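Local coordinates for protein SYE1 (Shewanella oneidensis, PDB 4AWT) that binds flavin mononucleotide and probably acts as an old yellow enzyme-type oxidoreductase that works with nicotinamide nucleotides, at residues A[9-12]-A[13-16]; A[59-62]-A[63-67]; A[154-157]-A[158-162]; A[220-224]-A[225-229]; A[290-293]-A[294-298]. The protein carries 1 engineered substitution. All blocks are in the same frame, centred on the assembly; numbering follows the deposited sequence.

Interaction 1. Residues A[9-12]-A[13-16]; sequences ITLG and ALTL
Leu16 packs against both Ile9 and Leu11 on one face of a tight hairpin, with Leu14 next to Leu11 on the same face. Leu16 CB sits 3.9 Å from Ile9 CG2, and the two run alongside each other in the same direction. Leu11 is met at a slant: with CG anti to its own carbonyl carbon (chi1 -52°), Leu16 extends CD1 to within 3.9 Å of Leu11 CB. Leu14 is looser, its CD1 4.4 Å from Leu11 CD2. On the other face Thr10 and Thr15 form a non-hydrogen-bonded pair, and Thr10 CG2 comes 3.6 Å from Leu14 O. The two flanking pairs are hydrogen-bonded. Leu16 N gives to Ile9 O at 2.8 Å, and Leu11 N to Leu14 O at 2.8 Å. The bond from Leu14 N to Leu11 O, 3.0 Å, approaches from well above the carbonyl plane. That turn is type II', with Gly12 taking the positive phi (66°) of its second position. The leucine face rests on Ala96, Phe98 and Met318 of barrel strands 96-102 and 318-320, so this is the N-terminal beta hairpin that closes the bottom of the TIM barrel, as in old yellow enzymes.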
loop_
_atom_site.group_PDB
_atom_site.type_symbol
_atom_site.label_atom_id
_atom_site.label_comp_id
_atom_site.label_asym_id
_atom_site.label_seq_id
_atom_site.Cartn_x
_atom_site.Cartn_y
_atom_site.Cartn_z
ATOM N N ILE A 9 -20.832 2.076 1.175
ATOM C CA ILE A 9 -20.215 2.560 2.401
ATOM C C ILE A 9 -19.736 3.986 2.180
ATOM O O ILE A 9 -19.240 4.333 1.111
ATOM C CB ILE A 9 -19.050 1.642 2.840
ATOM C CG1 ILE A 9 -18.557 2.063 4.225
ATOM C CG2 ILE A 9 -17.956 1.554 1.820
ATOM C CD1 ILE A 9 -17.566 1.023 4.815
ATOM N N THR A 10 -19.838 4.802 3.224
ATOM C CA THR A 10 -19.286 6.141 3.209
ATOM C C THR A 10 -17.794 6.111 3.570
ATOM O O THR A 10 -17.422 5.456 4.562
ATOM C CB THR A 10 -20.025 7.037 4.208
ATOM O OG1 THR A 10 -21.383 7.112 3.756
ATOM C CG2 THR A 10 -19.407 8.424 4.270
ATOM N N LEU A 11 -16.993 6.802 2.821
ATOM C CA LEU A 11 -15.554 6.950 3.111
ATOM C C LEU A 11 -15.253 8.451 3.111
ATOM O O LEU A 11 -14.998 9.035 2.063
ATOM C CB LEU A 11 -14.710 6.213 2.112
ATOM C CG LEU A 11 -13.229 6.167 2.474
ATOM C CD1 LEU A 11 -12.984 5.249 3.649
ATOM C CD2 LEU A 11 -12.395 5.735 1.279
ATOM N N GLY A 12 -15.323 9.064 4.274
ATOM C CA GLY A 12 -15.124 10.500 4.329
ATOM C C GLY A 12 -16.241 11.236 3.612
ATOM O O GLY A 12 -17.410 11.058 3.941
ATOM N N ALA A 13 -15.897 12.040 2.625
ATOM C CA ALA A 13 -16.825 12.743 1.778
ATOM C C ALA A 13 -17.340 11.902 0.637
ATOM O O ALA A 13 -18.184 12.380 -0.105
ATOM C CB ALA A 13 -16.187 14.021 1.211
ATOM N N LEU A 14 -16.892 10.696 0.436
ATOM C CA LEU A 14 -17.241 9.811 -0.657
ATOM C C LEU A 14 -18.312 8.825 -0.285
ATOM O O LEU A 14 -18.327 8.398 0.884
ATOM C CB LEU A 14 -16.002 9.013 -1.091
ATOM C CG LEU A 14 -14.769 9.852 -1.423
ATOM C CD1 LEU A 14 -13.572 8.884 -1.532
ATOM C CD2 LEU A 14 -14.918 10.710 -2.655
ATOM N N THR A 15 -19.139 8.385 -1.229
ATOM C CA THR A 15 -20.081 7.287 -1.034
ATOM C C THR A 15 -19.467 6.305 -2.065
ATOM O O THR A 15 -19.247 6.580 -3.268
ATOM C CB THR A 15 -21.567 7.726 -1.201
ATOM O OG1 THR A 15 -21.806 8.271 -2.461
ATOM C CG2 THR A 15 -21.854 8.790 -0.141
ATOM N N LEU A 16 -19.140 5.125 -1.540
ATOM C CA LEU A 16 -18.609 4.058 -2.360
ATOM C C LEU A 16 -19.685 3.034 -2.671
ATOM O O LEU A 16 -20.590 2.798 -1.889
ATOM C CB LEU A 16 -17.456 3.364 -1.648
ATOM C CG LEU A 16 -16.340 4.291 -1.123
ATOM C CD1 LEU A 16 -15.227 3.422 -0.524
ATOM C CD2 LEU A 16 -15.797 5.231 -2.214
#

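Interaction 2. Residues A[59-62]-A[63-67]; sequences TQIS and PTAKG
Gln60, at the end of barrel strand 53-60, runs alongside Lys66 of the loop that follows, where the chain folds back through a turn at Ser62 to Ala65. The backbone supplies one hydrogen bond across that turn, Ala65 N to Ser62 O at 3.2 Å, and the donor stands high above the carbonyl plane. Among the side-chain hydroxyls, a water bridges the turn: it is 2.7 Å from Thr64 OG1 and makes a weak, longer bond of 3.3 Å to Ser62 OG. The apolar part comes in two patches. Ile61 CG1 touches Ala65 CB at 3.8 Å. The methylenes of Lys66 run along the Gln60 amide, Lys66 CD being 3.7 Å from Gln60 NE2; a bend at chi2 (-92°) turns the glutamine beside the extended lysine. Their polar ends are engaged elsewhere, Gln60 OE1 with Thr71 OG1 and Lys66 NZ in a salt bridge to Asp35. With an alanine in place of Gln60, the lysine methylenes would probably lose the amide they lie along, and Thr71 OG1 its partner. The Gln60 side chain is about 9 Å from the bound FMN, near the cofactor without touching it. The chemistry implies a division of labour: a backbone bond and a bridging water hold the turn, while the lysine charge and the glutamine amide are anchored by residues beyond it.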
loop_
_atom_site.group_PDB
_atom_site.type_symbol
_atom_site.label_atom_id
_atom_site.label_comp_id
_atom_site.label_asym_id
_atom_site.label_seq_id
_atom_site.Cartn_x
_atom_site.Cartn_y
_atom_site.Cartn_z
ATOM N N THR A 59 3.599 4.169 -4.863
ATOM C CA THR A 59 4.176 5.187 -5.732
ATOM C C THR A 59 5.175 5.980 -4.891
ATOM O O THR A 59 4.862 6.567 -3.856
ATOM C CB THR A 59 3.070 6.016 -6.404
ATOM O OG1 THR A 59 3.650 6.946 -7.316
ATOM C CG2 THR A 59 2.145 6.775 -5.511
ATOM N N GLN A 60 6.431 5.923 -5.302
ATOM C CA GLN A 60 7.516 6.453 -4.469
ATOM C C GLN A 60 7.444 7.963 -4.386
ATOM O O GLN A 60 7.195 8.692 -5.353
ATOM C CB GLN A 60 8.889 6.005 -4.950
ATOM C CG GLN A 60 9.274 6.410 -6.373
ATOM C CD GLN A 60 8.927 5.388 -7.406
ATOM O OE1 GLN A 60 8.105 4.477 -7.161
ATOM N NE2 GLN A 60 9.478 5.503 -8.589
ATOM N N ILE A 61 7.750 8.468 -3.177
ATOM C CA ILE A 61 7.667 9.872 -2.859
ATOM C C ILE A 61 8.904 10.676 -3.245
ATOM O O ILE A 61 8.884 11.893 -3.163
ATOM C CB ILE A 61 7.350 10.076 -1.357
ATOM C CG1 ILE A 61 8.505 9.613 -0.470
ATOM C CG2 ILE A 61 6.044 9.419 -0.994
ATOM C CD1 ILE A 61 8.308 9.867 1.007
ATOM N N SER A 62 9.963 9.997 -3.655
ATOM C CA SER A 62 11.218 10.656 -3.974
ATOM C C SER A 62 12.086 9.645 -4.705
ATOM O O SER A 62 11.783 8.430 -4.712
ATOM C CB SER A 62 11.954 11.099 -2.722
ATOM O OG SER A 62 12.464 9.948 -2.056
ATOM N N PRO A 63 13.206 10.080 -5.284
ATOM C CA PRO A 63 14.094 9.126 -5.937
ATOM C C PRO A 63 14.637 8.038 -5.042
ATOM O O PRO A 63 14.915 6.934 -5.514
ATOM C CB PRO A 63 15.218 10.031 -6.488
ATOM C CG PRO A 63 14.542 11.348 -6.714
ATOM C CD PRO A 63 13.560 11.476 -5.575
ATOM N N THR A 64 14.865 8.336 -3.755
ATOM C CA THR A 64 15.480 7.383 -2.850
ATOM C C THR A 64 14.477 6.572 -2.032
ATOM O O THR A 64 14.848 5.779 -1.205
ATOM C CB THR A 64 16.503 8.059 -1.907
ATOM O OG1 THR A 64 15.885 9.094 -1.185
ATOM C CG2 THR A 64 17.668 8.637 -2.703
ATOM N N ALA A 65 13.187 6.740 -2.399
ATOM C CA ALA A 65 12.084 6.032 -1.777
ATOM C C ALA A 65 11.689 4.738 -2.548
ATOM O O ALA A 65 10.832 4.001 -2.074
ATOM C CB ALA A 65 10.906 6.931 -1.681
ATOM N N LYS A 66 12.277 4.524 -3.707
ATOM C CA LYS A 66 11.963 3.444 -4.643
ATOM C C LYS A 66 12.664 2.155 -4.275
ATOM O O LYS A 66 13.864 2.181 -3.927
ATOM C CB LYS A 66 12.405 3.899 -6.022
ATOM C CG LYS A 66 12.146 2.969 -7.170
ATOM C CD LYS A 66 12.657 3.576 -8.481
ATOM C CE LYS A 66 12.672 2.659 -9.662
ATOM N NZ LYS A 66 13.196 3.402 -10.837
ATOM N N GLY A 67 11.941 1.031 -4.378
ATOM C CA GLY A 67 12.461 -0.279 -4.094
ATOM C C GLY A 67 12.637 -1.231 -5.240
ATOM O O GLY A 67 13.386 -2.192 -5.119
HETATM O O HOH W 1 15.406 11.315 -2.565
#

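Interaction 3. Residues A[154-157]-A[158-162]; sequences ADIA and QVIAD
Ile160 follows Ile156 by one turn of helix 153-172, and the backbone bond between them, Ile160 N to Ile156 O at 3.0 Å, is nearly straight (170° at the hydrogen). Three further bonds of the same i to i+4 kind satisfy the neighbouring groups: Gln158 N gives to Ala154 O at 2.9 Å, Val159 N to Asp155 O at 2.9 Å and Ala161 N to Ala157 O at 3.0 Å. Each donor is moderately tilted from its carbonyl plane, the regular geometry of an alpha helix. The polar side chains repeat the spacing. Gln158 leaves the backbone with CG anti to N and then bends at chi2 (68°), which turns its amide along the helix, and NE2 bonds Asp162 OD1 at 3.0 Å. The acceptor lies in the amide plane, but the carboxylate is met from above its own plane. Asp155 OD2 is held from before the helix, by a salt bridge to Arg149 and by the backbone N of Thr152, the bond that one half of a capping box would make. Ile156 CG2 and Ile160 CD1 touch at 3.9 Å. This isoleucine side faces helix 212-225, where Ile156 and Val159 meet Phe213, and Ile160 meets Glu216 and Ala220; Asp162 looks instead to Ser62, in the loop after barrel strand 53-60.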
loop_
_atom_site.group_PDB
_atom_site.type_symbol
_atom_site.label_atom_id
_atom_site.label_comp_id
_atom_site.label_asym_id
_atom_site.label_seq_id
_atom_site.Cartn_x
_atom_site.Cartn_y
_atom_site.Cartn_z
ATOM N N ALA A 154 17.785 15.102 10.389
ATOM C CA ALA A 154 17.529 15.852 9.152
ATOM C C ALA A 154 16.892 14.941 8.104
ATOM O O ALA A 154 16.046 15.370 7.330
ATOM C CB ALA A 154 18.815 16.514 8.646
ATOM N N ASP A 155 17.307 13.701 8.022
ATOM C CA ASP A 155 16.705 12.746 7.087
ATOM C C ASP A 155 15.243 12.555 7.435
ATOM O O ASP A 155 14.384 12.459 6.534
ATOM C CB ASP A 155 17.375 11.399 7.125
ATOM C CG ASP A 155 18.790 11.332 6.612
ATOM O OD1 ASP A 155 19.133 12.102 5.685
ATOM O OD2 ASP A 155 19.564 10.493 7.103
ATOM N N ILE A 156 14.923 12.449 8.709
ATOM C CA ILE A 156 13.529 12.344 9.143
ATOM C C ILE A 156 12.730 13.529 8.671
ATOM O O ILE A 156 11.626 13.389 8.135
ATOM C CB ILE A 156 13.497 12.112 10.679
ATOM C CG1 ILE A 156 14.016 10.710 10.976
ATOM C CG2 ILE A 156 12.128 12.417 11.216
ATOM C CD1 ILE A 156 14.225 10.437 12.466
ATOM N N ALA A 157 13.257 14.749 8.876
ATOM C CA ALA A 157 12.552 15.922 8.427
ATOM C C ALA A 157 12.357 15.897 6.928
ATOM O O ALA A 157 11.293 16.311 6.423
ATOM C CB ALA A 157 13.347 17.181 8.835
ATOM N N GLN A 158 13.371 15.480 6.191
ATOM C CA GLN A 158 13.276 15.451 4.741
ATOM C C GLN A 158 12.182 14.480 4.277
ATOM O O GLN A 158 11.389 14.773 3.390
ATOM C CB GLN A 158 14.624 15.014 4.149
ATOM C CG GLN A 158 14.568 14.976 2.613
ATOM C CD GLN A 158 14.438 16.352 2.032
ATOM O OE1 GLN A 158 15.303 17.205 2.318
ATOM N NE2 GLN A 158 13.430 16.629 1.246
ATOM N N VAL A 159 12.178 13.268 4.876
ATOM C CA VAL A 159 11.186 12.274 4.463
ATOM C C VAL A 159 9.793 12.742 4.820
ATOM O O VAL A 159 8.865 12.559 4.018
ATOM C CB VAL A 159 11.569 10.901 5.002
ATOM C CG1 VAL A 159 10.402 9.920 4.805
ATOM C CG2 VAL A 159 12.825 10.400 4.324
ATOM N N ILE A 160 9.601 13.350 5.986
ATOM C CA ILE A 160 8.292 13.907 6.318
ATOM C C ILE A 160 7.870 14.940 5.258
ATOM O O ILE A 160 6.747 14.939 4.781
ATOM C CB ILE A 160 8.256 14.481 7.740
ATOM C CG1 ILE A 160 8.389 13.356 8.762
ATOM C CG2 ILE A 160 7.027 15.310 7.965
ATOM C CD1 ILE A 160 8.691 13.822 10.169
ATOM N N ALA A 161 8.813 15.824 4.890
ATOM C CA ALA A 161 8.517 16.837 3.882
ATOM C C ALA A 161 8.156 16.184 2.540
ATOM O O ALA A 161 7.263 16.684 1.845
ATOM C CB ALA A 161 9.709 17.777 3.713
ATOM N N ASP A 162 8.850 15.127 2.197
ATOM C CA ASP A 162 8.580 14.422 0.949
ATOM C C ASP A 162 7.188 13.771 0.980
ATOM O O ASP A 162 6.463 13.794 -0.007
ATOM C CB ASP A 162 9.646 13.400 0.668
ATOM C CG ASP A 162 11.031 13.957 0.373
ATOM O OD1 ASP A 162 11.145 15.166 0.076
ATOM O OD2 ASP A 162 11.980 13.149 0.392
#

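Interaction 4. Residues A[220-224]-A[225-229]; sequences ALVDA and IGAER
Gly226 and Val222 close the C-terminal end of helix 212-225, in the turn that leads from this outer helix of the TIM barrel into strand 230-234. Gly226 is the first residue to leave the helix and does so with positive phi (97°), while its psi is extended; at these angles a CB would press on the carbonyl oxygen of Ile225, which a glycine avoids. Two helical bonds reach over the end. Ile225 N gives to Leu221 O at 3.0 Å, and Gly226 N to Val222 O at 2.8 Å, the second more bent (144° at the hydrogen). Beyond the glycine the chain folds back over the last turn, and Val222 CG1 meets Ala227 CB at 4.0 Å. Ile225 has CG1 between its backbone N and carbonyl carbon (chi1 71°), 3.6 Å from Leu221 O. Leu221 and Ile225 also pack inward on Ile178 and Val230 of the neighbouring barrel strands, and Ile225 on Met171 of helix 153-172. Asp223 forms a salt bridge to Arg164 of helix 153-172. A backbone bond from Arg229 N to Gly226 O, 3.0 Å, rounds off the turn. The Ile225 carbonyl, at the negative end of the helix dipole, is probably a good site for a positive group. Arg229 takes it side-on, with NE at 2.9 Å and NH2 at 3.0 Å from Ile225 O, and that one oxygen lies exactly in the guanidinium plane.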
loop_
_atom_site.group_PDB
_atom_site.type_symbol
_atom_site.label_atom_id
_atom_site.label_comp_id
_atom_site.label_asym_id
_atom_site.label_seq_id
_atom_site.Cartn_x
_atom_site.Cartn_y
_atom_site.Cartn_z
ATOM N N ALA A 220 1.624 15.234 9.366
ATOM C CA ALA A 220 1.912 16.058 8.219
ATOM C C ALA A 220 0.948 15.798 7.064
ATOM O O ALA A 220 0.502 16.719 6.388
ATOM C CB ALA A 220 3.337 15.835 7.763
ATOM N N LEU A 221 0.611 14.518 6.836
ATOM C CA LEU A 221 -0.342 14.178 5.773
ATOM C C LEU A 221 -1.689 14.777 6.035
ATOM O O LEU A 221 -2.333 15.343 5.131
ATOM C CB LEU A 221 -0.417 12.653 5.655
ATOM C CG LEU A 221 0.843 11.965 5.186
ATOM C CD1 LEU A 221 0.738 10.465 5.418
ATOM C CD2 LEU A 221 1.120 12.239 3.717
ATOM N N VAL A 222 -2.168 14.646 7.293
ATOM C CA VAL A 222 -3.449 15.227 7.651
ATOM C C VAL A 222 -3.418 16.719 7.513
ATOM O O VAL A 222 -4.385 17.342 7.039
ATOM C CB VAL A 222 -3.806 14.774 9.079
ATOM C CG1 VAL A 222 -4.961 15.592 9.625
ATOM C CG2 VAL A 222 -4.103 13.286 9.125
ATOM N N ASP A 223 -2.325 17.347 7.977
ATOM C CA ASP A 223 -2.253 18.821 7.820
ATOM C C ASP A 223 -2.307 19.230 6.374
ATOM O O ASP A 223 -2.896 20.251 6.045
ATOM C CB ASP A 223 -0.948 19.291 8.465
ATOM C CG ASP A 223 -0.816 20.752 8.649
ATOM O OD1 ASP A 223 -1.708 21.299 9.341
ATOM O OD2 ASP A 223 0.174 21.365 8.183
ATOM N N ALA A 224 -1.711 18.451 5.493
ATOM C CA ALA A 224 -1.674 18.824 4.086
ATOM C C ALA A 224 -3.021 18.680 3.410
ATOM O O ALA A 224 -3.405 19.555 2.644
ATOM C CB ALA A 224 -0.623 17.967 3.383
ATOM N N ILE A 225 -3.719 17.542 3.598
ATOM C CA ILE A 225 -4.874 17.235 2.765
ATOM C C ILE A 225 -6.122 16.900 3.508
ATOM O O ILE A 225 -7.163 16.715 2.885
ATOM C CB ILE A 225 -4.577 16.154 1.685
ATOM C CG1 ILE A 225 -4.405 14.756 2.302
ATOM C CG2 ILE A 225 -3.386 16.579 0.861
ATOM C CD1 ILE A 225 -4.353 13.686 1.237
ATOM N N GLY A 226 -6.087 16.819 4.836
ATOM C CA GLY A 226 -7.265 16.529 5.619
ATOM C C GLY A 226 -7.373 15.055 5.994
ATOM O O GLY A 226 -7.096 14.175 5.173
ATOM N N ALA A 227 -7.804 14.792 7.225
ATOM C CA ALA A 227 -7.873 13.410 7.715
ATOM C C ALA A 227 -8.829 12.569 6.908
ATOM O O ALA A 227 -8.612 11.354 6.779
ATOM C CB ALA A 227 -8.293 13.454 9.183
ATOM N N GLU A 228 -9.875 13.158 6.360
ATOM C CA GLU A 228 -10.859 12.428 5.567
ATOM C C GLU A 228 -10.292 11.906 4.260
ATOM O O GLU A 228 -10.963 11.119 3.582
ATOM C CB GLU A 228 -12.108 13.271 5.315
ATOM C CG GLU A 228 -11.994 14.405 4.327
ATOM C CD GLU A 228 -11.184 15.632 4.662
ATOM O OE1 GLU A 228 -10.732 15.905 5.818
ATOM O OE2 GLU A 228 -10.930 16.422 3.709
ATOM N N ARG A 229 -9.084 12.317 3.900
ATOM C CA ARG A 229 -8.404 11.894 2.677
ATOM C C ARG A 229 -7.142 11.078 2.972
ATOM O O ARG A 229 -6.364 10.845 2.047
ATOM C CB ARG A 229 -8.109 13.090 1.795
ATOM C CG ARG A 229 -9.379 13.752 1.280
ATOM C CD ARG A 229 -9.142 14.699 0.123
ATOM N NE ARG A 229 -8.450 15.836 0.486
ATOM C CZ ARG A 229 -8.274 16.875 -0.316
ATOM N NH1 ARG A 229 -8.706 16.893 -1.550
ATOM N NH2 ARG A 229 -7.585 17.936 0.204
#

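Interaction 5. Residues A[290-293]-A[294-298]; sequences EAYQ and GVLIY
Gly294 lies over one face of the Tyr292 ring, its N 3.3 Å above the ring plane and displaced toward the rim, near CE2. Gly294 CA follows at 3.4 Å from Tyr292 CZ. The fit is close enough that a side chain on this glycine would run into Tyr292 OH. The ring gets there because CG is anti to the backbone N (chi1 173°), which folds the phenol forward along the chain that follows it. The hydroxyl is fixed by a hydrogen bond to Ile264 O, and Gly294 O is held by Arg289. With a leucine in place of Tyr292, the bond to Ile264 O would be gone and Gly294 would probably lose the flat surface it rests on. This is the helix-to-strand turn of the beta-alpha-beta unit made by strand 266-270, helix 282-291 and strand 295-299, one step in the TIM barrel. Next, Val295 presents its carbonyl to the ring's edge, O 3.4 Å from Tyr292 CE2 and near the ring plane, while its backbone pairs with Leu267. Leu296 comes last, with CD1 only loosely against the ring, 4.5 Å from Tyr292 CD2, and its N hydrogen-bonded to Asp317 OD2 as the strand enters the barrel.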
loop_
_atom_site.group_PDB
_atom_site.type_symbol
_atom_site.label_atom_id
_atom_site.label_comp_id
_atom_site.label_asym_id
_atom_site.label_seq_id
_atom_site.Cartn_x
_atom_site.Cartn_y
_atom_site.Cartn_z
ATOM N N GLU A 290 -12.014 -2.014 18.129
ATOM C CA GLU A 290 -12.306 -1.035 19.198
ATOM C C GLU A 290 -11.289 0.107 19.203
ATOM O O GLU A 290 -11.653 1.247 19.499
ATOM C CB GLU A 290 -12.379 -1.688 20.556
ATOM C CG GLU A 290 -13.539 -2.674 20.659
ATOM C CD GLU A 290 -14.834 -2.099 20.235
ATOM O OE1 GLU A 290 -15.205 -0.996 20.704
ATOM O OE2 GLU A 290 -15.521 -2.737 19.401
ATOM N N ALA A 291 -10.026 -0.182 18.927
ATOM C CA ALA A 291 -9.001 0.826 18.985
ATOM C C ALA A 291 -9.146 1.862 17.882
ATOM O O ALA A 291 -8.792 3.031 18.055
ATOM C CB ALA A 291 -7.627 0.187 18.918
ATOM N N TYR A 292 -9.612 1.424 16.713
ATOM C CA TYR A 292 -9.732 2.307 15.540
ATOM C C TYR A 292 -11.178 2.239 15.063
ATOM O O TYR A 292 -11.684 1.159 14.740
ATOM C CB TYR A 292 -8.748 1.871 14.436
ATOM C CG TYR A 292 -9.037 2.693 13.204
ATOM C CD1 TYR A 292 -8.639 4.037 13.133
ATOM C CD2 TYR A 292 -9.775 2.165 12.157
ATOM C CE1 TYR A 292 -8.965 4.803 12.044
ATOM C CE2 TYR A 292 -10.092 2.958 11.072
ATOM C CZ TYR A 292 -9.682 4.261 11.008
ATOM O OH TYR A 292 -10.071 4.976 9.914
ATOM N N GLN A 293 -11.817 3.409 15.043
ATOM C CA GLN A 293 -13.260 3.402 14.810
ATOM C C GLN A 293 -13.707 4.050 13.514
ATOM O O GLN A 293 -14.873 4.331 13.314
ATOM C CB GLN A 293 -13.928 4.034 16.013
ATOM C CG GLN A 293 -13.401 3.364 17.300
ATOM C CD GLN A 293 -14.314 3.456 18.488
ATOM O OE1 GLN A 293 -14.142 2.685 19.453
ATOM N NE2 GLN A 293 -15.280 4.387 18.438
ATOM N N GLY A 294 -12.792 4.132 12.554
ATOM C CA GLY A 294 -13.103 4.499 11.187
ATOM C C GLY A 294 -13.353 3.286 10.315
ATOM O O GLY A 294 -13.758 2.220 10.792
ATOM N N VAL A 295 -13.133 3.427 9.031
ATOM C CA VAL A 295 -13.349 2.303 8.094
ATOM C C VAL A 295 -12.159 1.373 8.179
ATOM O O VAL A 295 -11.013 1.774 8.021
ATOM C CB VAL A 295 -13.554 2.843 6.665
ATOM C CG1 VAL A 295 -13.532 1.713 5.658
ATOM C CG2 VAL A 295 -14.864 3.622 6.596
ATOM N N LEU A 296 -12.449 0.077 8.431
ATOM C CA LEU A 296 -11.407 -0.918 8.583
ATOM C C LEU A 296 -11.425 -1.836 7.373
ATOM O O LEU A 296 -12.449 -2.442 7.033
ATOM C CB LEU A 296 -11.694 -1.548 9.950
ATOM C CG LEU A 296 -10.682 -2.527 10.496
ATOM C CD1 LEU A 296 -9.275 -1.947 10.521
ATOM C CD2 LEU A 296 -11.075 -2.963 11.909
ATOM N N ILE A 297 -10.281 -1.930 6.706
ATOM C CA ILE A 297 -10.093 -2.708 5.505
ATOM C C ILE A 297 -9.108 -3.827 5.804
ATOM O O ILE A 297 -8.069 -3.562 6.408
ATOM C CB ILE A 297 -9.548 -1.848 4.346
ATOM C CG1 ILE A 297 -10.324 -0.556 4.182
ATOM C CG2 ILE A 297 -9.467 -2.667 3.082
ATOM C CD1 ILE A 297 -9.863 0.346 3.069
ATOM N N TYR A 298 -9.405 -5.061 5.389
ATOM C CA TYR A 298 -8.449 -6.162 5.450
ATOM C C TYR A 298 -8.225 -6.697 4.047
ATOM O O TYR A 298 -9.163 -6.778 3.261
ATOM C CB TYR A 298 -8.935 -7.312 6.335
ATOM C CG TYR A 298 -8.824 -7.059 7.810
ATOM C CD1 TYR A 298 -9.707 -6.248 8.490
ATOM C CD2 TYR A 298 -7.817 -7.652 8.536
ATOM C CE1 TYR A 298 -9.610 -6.056 9.842
ATOM C CE2 TYR A 298 -7.691 -7.434 9.910
ATOM C CZ TYR A 298 -8.602 -6.628 10.562
ATOM O OH TYR A 298 -8.461 -6.490 11.897
#

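All five are local contacts of one TIM barrel, each partly buried. Interaction 2 lies nearest the centre and the FMN and has no fully exposed residue; interactions 1 and 3 lie farthest out. Interactions 4 and 5 are both turns from outer helix into barrel strand, yet one relies on an arginine gripping a carbonyl and the other on a tyrosine ring over a glycine. The hairpin of interaction 1 touches both, through Gly12 with Glu228 and through Leu11 with Val295. Interaction 3, wholly helical, joins interactions 2 and 4: Ile160 meets Ala220 of interaction 4, and Asp162 meets Ser62 of interaction 2.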